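Secretory pathway GDP dissociation inhibitor (Saccharomyces cerevisiae, PDB 2BCG) inhibits the release of GDP from Rab GTPases such as SEC4, regulating their nucleotide exchange, and extracts GDP-bound YPT7 from vacuolar membranes. Local coordinates at residues Ala198-Thr203 with Phe216-Leu221. Sequence-based numbering, arbitrary orientation. Where two conformers were deposited one is given.
Sequences AMALWT and FERILL
The guanidinium of R218 lies flat over one face of the W202 indole, the two planes 15° apart and their centres separated by 3.4 Å. CZ sits above the six-membered ring, 3.5 Å from its centroid, in cation-pi geometry, while CD comes over the same face as a CH-pi donor. At the edge of the guanidinium, near its plane, are two backbone carbonyls: NH1 gives A200 O a nearly straight hydrogen bond of 2.9 Å (168°) and makes a weak, bent one to L201 O at 3.2 Å. The R218 chain, extended from CG to NE, leaves helix 212-229 and passes A200 O on its way to the ring; the two side chains run at about a right angle, although their flat ends are nearly parallel. W202 NE1 is hydrogen-bonded to S215 OG, and the ring also stacks with Y207.

On the side nearer the lipid pocket the contact turns apolar. A200 CB rests on I219 CG1 at 3.8 Å and touches the base of the R218 side chain, at the point where the backbones come closest. One residue earlier, M199 CE reaches I219 CG2 at 4.2 Å; M199 also lines the geranylgeranyl pocket and touches the bound lipid, with M150 and L154 beside it.

L201, with positive phi, is the first residue to leave helical geometry where the chain runs out of helix 189-199, and R218 binds the carbonyls of this turn. A leucine in place of W202 would probably cost the guanidinium its flat aromatic support and leave S215 OG without its indole partner. The cationic side chain thus ties helix 212-229 to the turn through carbonyl oxygens and pi electrons, whereas the pocket-facing end relies on apolar contacts.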
loop_
_atom_site.group_PDB
_atom_site.type_symbol
_atom_site.label_atom_id
_atom_site.label_comp_id
_atom_site.label_asym_id
_atom_site.label_seq_id
_atom_site.Cartn_x
_atom_site.Cartn_y
_atom_site.Cartn_z
ATOM N N ALA A 198 -0.449 -16.558 19.374
ATOM C CA ALA A 198 -1.290 -16.736 18.186
ATOM C C ALA A 198 -2.473 -15.787 18.119
ATOM O O ALA A 198 -2.999 -15.575 17.026
ATOM C CB ALA A 198 -1.784 -18.173 18.061
ATOM N N MET A 199 -2.908 -15.219 19.257
ATOM C CA MET A 199 -4.064 -14.319 19.257
ATOM C C MET A 199 -3.682 -12.878 19.565
ATOM O O MET A 199 -4.023 -11.960 18.775
ATOM C CB MET A 199 -5.167 -14.803 20.220
ATOM C CG MET A 199 -5.729 -16.160 19.832
ATOM S SD MET A 199 -7.076 -16.719 20.922
ATOM C CE MET A 199 -8.391 -15.652 20.299
ATOM N N ALA A 200 -2.965 -12.682 20.674
ATOM C CA ALA A 200 -2.507 -11.343 21.017
ATOM C C ALA A 200 -1.313 -10.956 20.124
ATOM O O ALA A 200 -1.010 -9.758 19.952
ATOM C CB ALA A 200 -2.171 -11.237 22.502
ATOM N N LEU A 201 -0.673 -11.970 19.533
ATOM C CA LEU A 201 0.474 -11.794 18.633
ATOM C C LEU A 201 1.639 -11.048 19.263
ATOM O O LEU A 201 2.320 -10.247 18.593
ATOM C CB LEU A 201 0.040 -11.142 17.317
ATOM C CG LEU A 201 -0.940 -11.968 16.488
ATOM C CD1 LEU A 201 -1.778 -11.143 15.507
ATOM C CD2 LEU A 201 -0.210 -13.151 15.811
ATOM N N TRP A 202 1.882 -11.306 20.549
ATOM C CA TRP A 202 3.127 -10.889 21.173
ATOM C C TRP A 202 4.245 -11.789 20.637
ATOM O O TRP A 202 4.012 -12.970 20.374
ATOM C CB TRP A 202 3.057 -11.017 22.704
ATOM C CG TRP A 202 2.058 -10.121 23.398
ATOM C CD1 TRP A 202 0.913 -10.520 24.034
ATOM C CD2 TRP A 202 2.120 -8.690 23.556
ATOM N NE1 TRP A 202 0.259 -9.429 24.580
ATOM C CE2 TRP A 202 0.973 -8.300 24.299
ATOM C CE3 TRP A 202 3.026 -7.702 23.146
ATOM C CZ2 TRP A 202 0.707 -6.964 24.637
ATOM C CZ3 TRP A 202 2.753 -6.361 23.493
ATOM C CH2 TRP A 202 1.605 -6.015 24.231
ATOM N N THR A 203 5.445 -11.241 20.454
ATOM C CA THR A 203 6.571 -12.001 19.891
ATOM C C THR A 203 7.422 -12.559 21.015
ATOM O O THR A 203 8.359 -13.350 20.794
ATOM C CB THR A 203 7.446 -11.132 18.945
ATOM O OG1 THR A 203 8.459 -11.939 18.329
ATOM C CG2 THR A 203 8.115 -10.044 19.702
ATOM N N PHE A 216 -5.715 -7.635 26.434
ATOM C CA PHE A 216 -7.160 -7.756 26.276
ATOM C C PHE A 216 -7.600 -7.141 24.943
ATOM O O PHE A 216 -8.353 -7.754 24.172
ATOM C CB PHE A 216 -7.890 -7.046 27.440
ATOM C CG PHE A 216 -9.393 -7.160 27.372
ATOM C CD1 PHE A 216 -10.149 -6.236 26.643
ATOM C CD2 PHE A 216 -10.059 -8.194 28.038
ATOM C CE1 PHE A 216 -11.541 -6.357 26.572
ATOM C CE2 PHE A 216 -11.452 -8.314 27.970
ATOM C CZ PHE A 216 -12.187 -7.400 27.236
ATOM N N GLU A 217 -7.157 -5.906 24.707
ATOM C CA GLU A 217 -7.481 -5.225 23.450
ATOM C C GLU A 217 -6.947 -5.949 22.203
ATOM O O GLU A 217 -7.666 -6.030 21.205
ATOM C CB GLU A 217 -7.116 -3.727 23.475
ATOM C CG GLU A 217 -5.625 -3.362 23.532
ATOM C CD GLU A 217 -5.345 -1.885 23.918
ATOM O OE1 GLU A 217 -6.300 -1.097 24.086
ATOM O OE2 GLU A 217 -4.152 -1.501 24.031
ATOM N N ARG A 218 -5.715 -6.472 22.252
ATOM C CA ARG A 218 -5.156 -7.239 21.113
ATOM C C ARG A 218 -5.959 -8.518 20.837
ATOM O O ARG A 218 -6.220 -8.845 19.683
ATOM C CB ARG A 218 -3.676 -7.588 21.311
ATOM C CG ARG A 218 -2.650 -6.440 21.240
ATOM C CD ARG A 218 -1.299 -7.055 21.565
ATOM N NE ARG A 218 -0.145 -6.195 21.360
ATOM C CZ ARG A 218 0.949 -6.521 20.672
ATOM N NH1 ARG A 218 1.075 -7.723 20.104
ATOM N NH2 ARG A 218 1.939 -5.640 20.562
ATOM N N ILE A 219 -6.346 -9.244 21.890
ATOM C CA ILE A 219 -7.143 -10.443 21.738
ATOM C C ILE A 219 -8.532 -10.124 21.194
ATOM O O ILE A 219 -9.028 -10.790 20.289
ATOM C CB ILE A 219 -7.236 -11.209 23.092
ATOM C CG1 ILE A 219 -5.834 -11.655 23.529
ATOM C CG2 ILE A 219 -8.218 -12.389 22.975
ATOM C CD1 ILE A 219 -5.743 -11.970 25.021
ATOM N N LEU A 220 -9.181 -9.095 21.754
ATOM C CA LEU A 220 -10.425 -8.617 21.172
ATOM C C LEU A 220 -10.287 -8.226 19.684
ATOM O O LEU A 220 -11.131 -8.634 18.871
ATOM C CB LEU A 220 -10.963 -7.439 21.978
ATOM C CG LEU A 220 -12.348 -6.904 21.625
ATOM C CD1 LEU A 220 -13.464 -7.937 21.774
ATOM C CD2 LEU A 220 -12.569 -5.682 22.516
ATOM N N LEU A 221 -9.228 -7.470 19.363
ATOM C CA LEU A 221 -8.916 -7.081 17.956
ATOM C C LEU A 221 -8.792 -8.320 17.067
ATOM O O LEU A 221 -9.334 -8.352 15.969
ATOM C CB LEU A 221 -7.647 -6.230 17.869
ATOM C CG LEU A 221 -7.164 -5.848 16.452
ATOM C CD1 LEU A 221 -8.223 -5.055 15.669
ATOM C CD2 LEU A 221 -5.854 -5.124 16.485
#